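Protein DUF199/WhiA (Thermotoga maritima, PDB 3HYI) is probably involved in cell division and chromosome segregation, joining a degenerate LAGLIDADG homing-endonuclease domain to a C-terminal helix-turn-helix domain that probably binds DNA. Local coordinates at residues A[69-74]-A[97-102]; A[126-131]-A[192-197]; A[239-244]-A[250-255]. All coordinates share one frame; numbering follows the deposited sequence.

From the N terminus, contact 1 comes first: it closes a loop of 22 residues that holds strand 88-94 and most of strand 73-79, two antiparallel neighbours, and ties the exit of helix 56-68 to the chain leading into helix 108-122. Contact 2 spans 60 residues and brings the turn between strands 123-125 and 134-138 against helix 189-201, within the second LAGLIDADG-like part. Contact 3 skips only five residues, folding the turn after the long helix 207-238 onto helix 246-257 of the C-terminal domain. The three follow in series, neither nesting nor crossing; the centres of contacts 1 and 2 lie about 36 Å apart, those of contacts 1 and 3 about 94 Å.

Contact 1 (A[69-74]-A[97-102]); sequences LSKPVS and ESFMVI
Phe99 reaches across to Lys71 and Leu69 with the far end of its ring, and these three side chains make the contact. The backbones themselves stay apart: the CA atoms of Leu69 and Phe99, the nearest pair, are 10.1 Å from each other. Phe99 CG stands anti to its own carbonyl carbon (chi1 -65°), a torsion that carries the ring toward residues 69-74 although its CB does not head there. Lys71 CG comes up at the ring edge, near the ring plane, 4.2 Å from Phe99 CZ, so it is the aliphatic part of the lysine that does the touching. Leu69 CD1 approaches obliquely, 4.2 Å from Phe99 CE2. No hydrogen bond joins the two segments, and the contacts within 4.5 Å between them are carbon to carbon, consistent with van der Waals packing. Met66 of helix 56-68 touches both Lys71 and Phe99, while Leu32 and Ile49 also pack on Phe99, placing the ring in a buried core. The chain turns between Leu69 and Lys71 at Ser70, whose positive phi (59°) belongs to a Schellman motif ending helix 56-68. This helix-to-strand turn, leading into edge strand 73-79 of a four-stranded antiparallel sheet, fits the alpha-beta fold of LAGLIDADG domains.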
# COMPACT_ATOMS: atom_id res chain seq x y z
N LEU A 69 10.00 -20.15 30.37
CA LEU A 69 11.21 -20.02 31.18
C LEU A 69 10.99 -20.27 32.68
O LEU A 69 11.95 -20.29 33.45
CB LEU A 69 11.81 -18.62 30.98
CG LEU A 69 12.29 -18.29 29.56
CD1 LEU A 69 12.46 -16.78 29.36
CD2 LEU A 69 13.59 -19.03 29.24
N SER A 70 9.74 -20.48 33.09
CA SER A 70 9.37 -20.65 34.50
C SER A 70 9.77 -19.45 35.36
O SER A 70 10.33 -19.60 36.45
CB SER A 70 9.96 -21.95 35.08
OG SER A 70 9.59 -23.07 34.30
N LYS A 71 9.47 -18.25 34.85
CA LYS A 71 9.76 -17.01 35.56
C LYS A 71 8.45 -16.30 35.92
O LYS A 71 7.56 -16.17 35.07
CB LYS A 71 10.63 -16.10 34.69
CG LYS A 71 12.03 -16.65 34.42
CD LYS A 71 12.98 -16.37 35.57
CE LYS A 71 14.41 -16.80 35.24
NZ LYS A 71 14.58 -18.28 35.24
N PRO A 72 8.32 -15.83 37.18
CA PRO A 72 7.09 -15.19 37.62
C PRO A 72 6.92 -13.76 37.11
O PRO A 72 7.89 -13.00 37.07
CB PRO A 72 7.24 -15.18 39.15
CG PRO A 72 8.70 -15.10 39.37
CD PRO A 72 9.32 -15.90 38.26
N VAL A 73 5.70 -13.41 36.71
CA VAL A 73 5.33 -12.02 36.49
C VAL A 73 4.58 -11.56 37.73
O VAL A 73 3.66 -12.23 38.20
CB VAL A 73 4.49 -11.82 35.20
CG1 VAL A 73 5.21 -12.42 34.00
CG2 VAL A 73 3.11 -12.43 35.35
N SER A 74 5.00 -10.42 38.28
CA SER A 74 4.52 -9.96 39.58
C SER A 74 3.26 -9.09 39.51
O SER A 74 2.45 -9.11 40.43
CB SER A 74 5.63 -9.19 40.30
OG SER A 74 6.25 -8.25 39.44
N GLU A 97 19.72 -12.46 34.91
CA GLU A 97 20.90 -12.12 34.11
C GLU A 97 20.99 -12.96 32.83
O GLU A 97 21.59 -12.53 31.84
CB GLU A 97 22.18 -12.28 34.94
CG GLU A 97 22.18 -11.46 36.24
CD GLU A 97 23.55 -11.36 36.89
OE1 GLU A 97 24.45 -12.15 36.54
OE2 GLU A 97 23.71 -10.48 37.76
N SER A 98 20.39 -14.15 32.86
CA SER A 98 20.27 -15.00 31.68
C SER A 98 19.58 -14.30 30.50
O SER A 98 19.89 -14.58 29.35
CB SER A 98 19.51 -16.28 32.03
OG SER A 98 18.20 -15.99 32.48
N PHE A 99 18.64 -13.40 30.80
CA PHE A 99 17.94 -12.62 29.77
C PHE A 99 18.91 -11.84 28.86
O PHE A 99 18.66 -11.71 27.66
CB PHE A 99 16.97 -11.60 30.39
CG PHE A 99 15.80 -12.20 31.14
CD1 PHE A 99 14.97 -11.36 31.89
CD2 PHE A 99 15.51 -13.56 31.12
CE1 PHE A 99 13.89 -11.87 32.59
CE2 PHE A 99 14.43 -14.08 31.82
CZ PHE A 99 13.62 -13.23 32.56
N MET A 100 19.98 -11.31 29.45
CA MET A 100 20.90 -10.41 28.74
C MET A 100 22.12 -11.10 28.13
O MET A 100 22.96 -10.44 27.52
CB MET A 100 21.37 -9.31 29.69
CG MET A 100 20.26 -8.48 30.33
SD MET A 100 19.23 -7.59 29.14
CE MET A 100 17.96 -8.79 28.80
N VAL A 101 22.23 -12.42 28.28
CA VAL A 101 23.40 -13.17 27.81
C VAL A 101 23.36 -13.49 26.31
O VAL A 101 24.39 -13.74 25.70
CB VAL A 101 23.60 -14.47 28.63
CG1 VAL A 101 24.84 -15.23 28.17
CG2 VAL A 101 23.73 -14.14 30.11
N ILE A 102 22.16 -13.48 25.72
CA ILE A 102 22.00 -13.85 24.30
C ILE A 102 22.49 -12.76 23.34
O ILE A 102 22.28 -11.57 23.57
CB ILE A 102 20.52 -14.23 23.96
CG1 ILE A 102 20.37 -15.75 23.82
CG2 ILE A 102 20.06 -13.59 22.66
CD1 ILE A 102 20.52 -16.52 25.11

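Contact 2 (A[126-131]-A[192-197]); sequences TNPRYH and EEIDRI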
# COMPACT_ATOMS: atom_id res chain seq x y z
N THR A 126 0.50 -1.42 8.65
CA THR A 126 -0.65 -0.78 8.06
C THR A 126 -1.47 -1.77 7.25
O THR A 126 -0.93 -2.75 6.71
CB THR A 126 -0.21 0.37 7.15
OG1 THR A 126 0.10 1.52 7.95
CG2 THR A 126 -1.32 0.72 6.19
N ASN A 127 -2.77 -1.52 7.17
CA ASN A 127 -3.65 -2.23 6.25
C ASN A 127 -3.18 -1.96 4.81
O ASN A 127 -3.23 -0.82 4.35
CB ASN A 127 -5.09 -1.76 6.44
CG ASN A 127 -6.11 -2.70 5.79
OD1 ASN A 127 -5.85 -3.30 4.74
ND2 ASN A 127 -7.27 -2.82 6.42
N PRO A 128 -2.71 -3.01 4.11
CA PRO A 128 -2.11 -2.88 2.78
C PRO A 128 -3.11 -2.53 1.68
O PRO A 128 -2.71 -2.31 0.53
CB PRO A 128 -1.50 -4.25 2.53
CG PRO A 128 -2.37 -5.17 3.28
CD PRO A 128 -2.76 -4.43 4.52
N ARG A 129 -4.38 -2.48 2.03
CA ARG A 129 -5.39 -1.93 1.16
C ARG A 129 -5.20 -0.42 1.04
O ARG A 129 -5.70 0.21 0.10
CB ARG A 129 -6.78 -2.22 1.70
CG ARG A 129 -7.80 -2.46 0.62
CD ARG A 129 -9.19 -2.47 1.20
NE ARG A 129 -9.36 -3.58 2.13
CZ ARG A 129 -9.57 -4.84 1.78
NH1 ARG A 129 -9.64 -5.19 0.49
NH2 ARG A 129 -9.71 -5.78 2.71
N TYR A 130 -4.49 0.16 2.01
CA TYR A 130 -4.27 1.60 2.08
C TYR A 130 -2.82 2.02 2.04
O TYR A 130 -2.50 3.08 1.49
CB TYR A 130 -4.93 2.14 3.35
CG TYR A 130 -6.41 1.86 3.39
CD1 TYR A 130 -7.20 2.04 2.25
CD2 TYR A 130 -7.02 1.41 4.55
CE1 TYR A 130 -8.55 1.78 2.27
CE2 TYR A 130 -8.39 1.15 4.58
CZ TYR A 130 -9.14 1.33 3.44
OH TYR A 130 -10.50 1.08 3.46
N HIS A 131 -1.94 1.21 2.62
CA HIS A 131 -0.52 1.55 2.67
C HIS A 131 0.35 0.32 2.67
O HIS A 131 -0.04 -0.73 3.17
CB HIS A 131 -0.18 2.30 3.95
CG HIS A 131 -1.03 3.49 4.20
ND1 HIS A 131 -2.11 3.48 5.06
CD2 HIS A 131 -0.97 4.74 3.69
CE1 HIS A 131 -2.67 4.68 5.07
NE2 HIS A 131 -2.00 5.46 4.24
N GLU A 192 -2.05 -14.94 2.85
CA GLU A 192 -2.97 -15.20 1.74
C GLU A 192 -3.87 -14.00 1.46
O GLU A 192 -4.14 -13.67 0.30
CB GLU A 192 -3.82 -16.43 2.03
N GLU A 193 -4.34 -13.36 2.53
CA GLU A 193 -5.21 -12.18 2.42
C GLU A 193 -4.47 -11.01 1.79
O GLU A 193 -5.03 -10.28 0.97
CB GLU A 193 -5.73 -11.78 3.80
CG GLU A 193 -6.58 -12.83 4.48
CD GLU A 193 -6.84 -12.52 5.94
OE1 GLU A 193 -7.02 -11.33 6.27
OE2 GLU A 193 -6.89 -13.47 6.76
N ILE A 194 -3.21 -10.83 2.18
CA ILE A 194 -2.37 -9.76 1.65
C ILE A 194 -2.13 -9.94 0.15
O ILE A 194 -2.14 -8.96 -0.59
CB ILE A 194 -1.02 -9.68 2.41
CG1 ILE A 194 -1.26 -9.17 3.84
CG2 ILE A 194 -0.05 -8.75 1.70
CD1 ILE A 194 -0.02 -9.20 4.71
N ASP A 195 -1.92 -11.18 -0.28
CA ASP A 195 -1.68 -11.50 -1.70
C ASP A 195 -2.92 -11.29 -2.55
O ASP A 195 -2.84 -10.86 -3.69
CB ASP A 195 -1.23 -12.96 -1.85
CG ASP A 195 0.14 -13.22 -1.26
OD1 ASP A 195 0.87 -12.25 -0.97
OD2 ASP A 195 0.50 -14.40 -1.09
N ARG A 196 -4.08 -11.62 -1.98
CA ARG A 196 -5.36 -11.42 -2.68
C ARG A 196 -5.62 -9.93 -2.89
O ARG A 196 -6.19 -9.53 -3.91
CB ARG A 196 -6.52 -12.05 -1.90
N ILE A 197 -5.21 -9.11 -1.92
CA ILE A 197 -5.29 -7.65 -2.02
C ILE A 197 -4.29 -7.12 -3.06
O ILE A 197 -4.65 -6.29 -3.90
CB ILE A 197 -5.01 -6.98 -0.66
CG1 ILE A 197 -6.19 -7.18 0.29
CG2 ILE A 197 -4.74 -5.49 -0.83
CD1 ILE A 197 -5.88 -6.84 1.73
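Ile197 meets Pro128 and Arg129 with all three of its outer carbons, and its path from CB outward maps the contact. CB heads from helix 189-201 toward the turn 126-131. There the side chain forks: CG2, anti to the backbone N, lies 4.0 Å from Pro128 O and also nears the CA of Arg129. The other branch, CG1, sits 4.0 Å from Arg129 NH1. At the tip, CD1 has two neighbours, Arg129 NH2 at 4.1 Å and Pro128 CG at 4.2 Å. This methyl lies over one face of the guanidinium, offset toward its rim, and the two side chains run at about a right angle. One helical turn earlier, Ile194 CG1 touches the same Pro128 CG at 4.2 Å, so the proline ring is met by two isoleucines; Phe9 of helix 9-16 packs on both Pro128 and Ile194. An alanine in place of Ile197 would probably open a gap beside Pro128 and leave the guanidinium face without this apolar cover, freer to turn. The loop holds its own shape: Arg129 N donates to Asn127 OD1 (3.2 Å, 162° at the hydrogen), and Asn127 O accepts from the backbone N of both Tyr130 and His131. The first bond defines an Asx turn, set within the loop that joins antiparallel strands 123-125 and 134-138 of the second LAGLIDADG-like part.

Contact 3 (A[239-244]-A[250-255]); sequences MGLENL and RVALVR
Leu244 N donates to Leu241 O at 3.0 Å, and this backbone bond is part of a tight turn whose two leucines both send their CB toward helix 246-257. The contact belongs to the C-terminal helix-turn-helix domain, where the turn joins the long helix 207-238 to helix 246-257. A second backbone bond of the same three-residue spacing, Asn243 N to Gly240 O at 3.1 Å, supports the same tight curl, and residues 241-242 are 3-10 in form. Gly240 suits its place: at phi 87° and psi 135° a CB would be jammed against the carbonyl O of Met239. The amide of Asn243 also points at Met239 O, but the modelled separation is too short to be relied on in detail.

The contacts between the segments are apolar, with no hydrogen bond crossing. Ala252 is the nearest helix residue to Leu241 by backbone (CA to CA 7.2 Å), and its methyl is met by two leucine methyls. Leu241 CD2 comes within 4.0 Å of Ala252 CB, and Leu244 CD1 within 4.1 Å of it. Those two leucine methyls are themselves 3.9 Å apart (Leu241 CD2 to Leu244 CD1), so the three carbons form a nearly equilateral triangle. The small side chain of Ala252 probably allows this close approach of helix and turn. Further partners place the turn in the domain: Leu241 also packs on Ile235 of helix 207-238, and Leu244 on Ile287 of helix 274-288, part of the predicted helix-turn-helix motif. Leu241 divides its two methyls between successive helix residues. With CG anti to the carbonyl carbon (chi1 -58°), its CD2 serves Ala252 as described, and its CD1 lies 3.8 Å from Leu253 CD2.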
# COMPACT_ATOMS: atom_id res chain seq x y z
N MET A 239 -28.28 21.94 -51.21
CA MET A 239 -29.04 23.10 -50.71
C MET A 239 -28.20 24.35 -50.41
O MET A 239 -28.74 25.44 -50.31
CB MET A 239 -29.85 22.73 -49.46
CG MET A 239 -29.03 22.29 -48.26
SD MET A 239 -30.05 22.08 -46.78
CE MET A 239 -30.11 23.76 -46.16
N GLY A 240 -26.89 24.18 -50.27
CA GLY A 240 -26.00 25.28 -49.91
C GLY A 240 -25.92 25.46 -48.41
O GLY A 240 -26.94 25.44 -47.71
N LEU A 241 -24.70 25.65 -47.91
CA LEU A 241 -24.45 25.83 -46.48
C LEU A 241 -25.01 27.15 -45.97
O LEU A 241 -25.38 27.26 -44.81
CB LEU A 241 -22.95 25.77 -46.19
CG LEU A 241 -22.24 24.49 -46.60
CD1 LEU A 241 -20.77 24.59 -46.23
CD2 LEU A 241 -22.88 23.27 -45.95
N GLU A 242 -25.05 28.15 -46.85
CA GLU A 242 -25.67 29.44 -46.54
C GLU A 242 -27.15 29.29 -46.15
O GLU A 242 -27.71 30.19 -45.52
CB GLU A 242 -25.53 30.43 -47.70
CG GLU A 242 -26.16 29.98 -49.03
CD GLU A 242 -25.22 29.15 -49.90
OE1 GLU A 242 -24.33 28.47 -49.35
OE2 GLU A 242 -25.39 29.17 -51.14
N ASN A 243 -27.76 28.17 -46.52
CA ASN A 243 -29.16 27.91 -46.23
C ASN A 243 -29.38 26.96 -45.05
O ASN A 243 -30.48 26.43 -44.87
CB ASN A 243 -29.85 27.40 -47.50
CG ASN A 243 -29.71 28.37 -48.66
OD1 ASN A 243 -29.97 29.56 -48.53
ND2 ASN A 243 -29.27 27.86 -49.81
N LEU A 244 -28.33 26.76 -44.25
CA LEU A 244 -28.46 26.12 -42.95
C LEU A 244 -28.80 27.18 -41.91
O LEU A 244 -28.51 28.36 -42.13
CB LEU A 244 -27.16 25.42 -42.55
CG LEU A 244 -26.82 24.12 -43.28
CD1 LEU A 244 -25.39 23.70 -42.97
CD2 LEU A 244 -27.80 23.02 -42.91
N ARG A 250 -21.95 27.91 -39.53
CA ARG A 250 -20.59 28.20 -39.07
C ARG A 250 -19.82 26.93 -38.73
O ARG A 250 -18.62 26.84 -38.98
CB ARG A 250 -20.61 29.13 -37.86
CG ARG A 250 -21.17 30.51 -38.15
CD ARG A 250 -20.94 31.45 -36.97
NE ARG A 250 -21.84 31.14 -35.85
CZ ARG A 250 -23.12 31.51 -35.77
NH1 ARG A 250 -23.69 32.19 -36.76
NH2 ARG A 250 -23.83 31.18 -34.70
N VAL A 251 -20.52 25.96 -38.14
CA VAL A 251 -19.94 24.68 -37.77
C VAL A 251 -19.55 23.86 -39.01
O VAL A 251 -18.49 23.21 -39.03
CB VAL A 251 -20.90 23.86 -36.88
CG1 VAL A 251 -20.41 22.43 -36.69
CG2 VAL A 251 -21.08 24.55 -35.53
N ALA A 252 -20.40 23.90 -40.03
CA ALA A 252 -20.13 23.22 -41.31
C ALA A 252 -18.90 23.81 -42.00
O ALA A 252 -18.06 23.08 -42.50
CB ALA A 252 -21.34 23.30 -42.22
N LEU A 253 -18.82 25.14 -42.02
CA LEU A 253 -17.68 25.84 -42.62
C LEU A 253 -16.36 25.54 -41.90
O LEU A 253 -15.36 25.23 -42.54
CB LEU A 253 -17.92 27.35 -42.64
CG LEU A 253 -18.98 27.88 -43.61
CD1 LEU A 253 -19.14 29.38 -43.44
CD2 LEU A 253 -18.63 27.54 -45.05
N VAL A 254 -16.37 25.64 -40.57
CA VAL A 254 -15.16 25.41 -39.77
C VAL A 254 -14.63 23.98 -39.92
O VAL A 254 -13.43 23.77 -40.03
CB VAL A 254 -15.40 25.76 -38.27
CG1 VAL A 254 -14.39 25.09 -37.38
CG2 VAL A 254 -15.36 27.27 -38.07
N ARG A 255 -15.54 23.00 -39.93
CA ARG A 255 -15.16 21.61 -40.18
C ARG A 255 -14.53 21.45 -41.57
O ARG A 255 -13.49 20.81 -41.71
CB ARG A 255 -16.38 20.69 -40.06
CG ARG A 255 -16.14 19.22 -40.46
CD ARG A 255 -15.51 18.40 -39.34
NE ARG A 255 -14.07 18.63 -39.20
CZ ARG A 255 -13.29 18.03 -38.30
NH1 ARG A 255 -13.79 17.17 -37.42
NH2 ARG A 255 -12.00 18.32 -38.26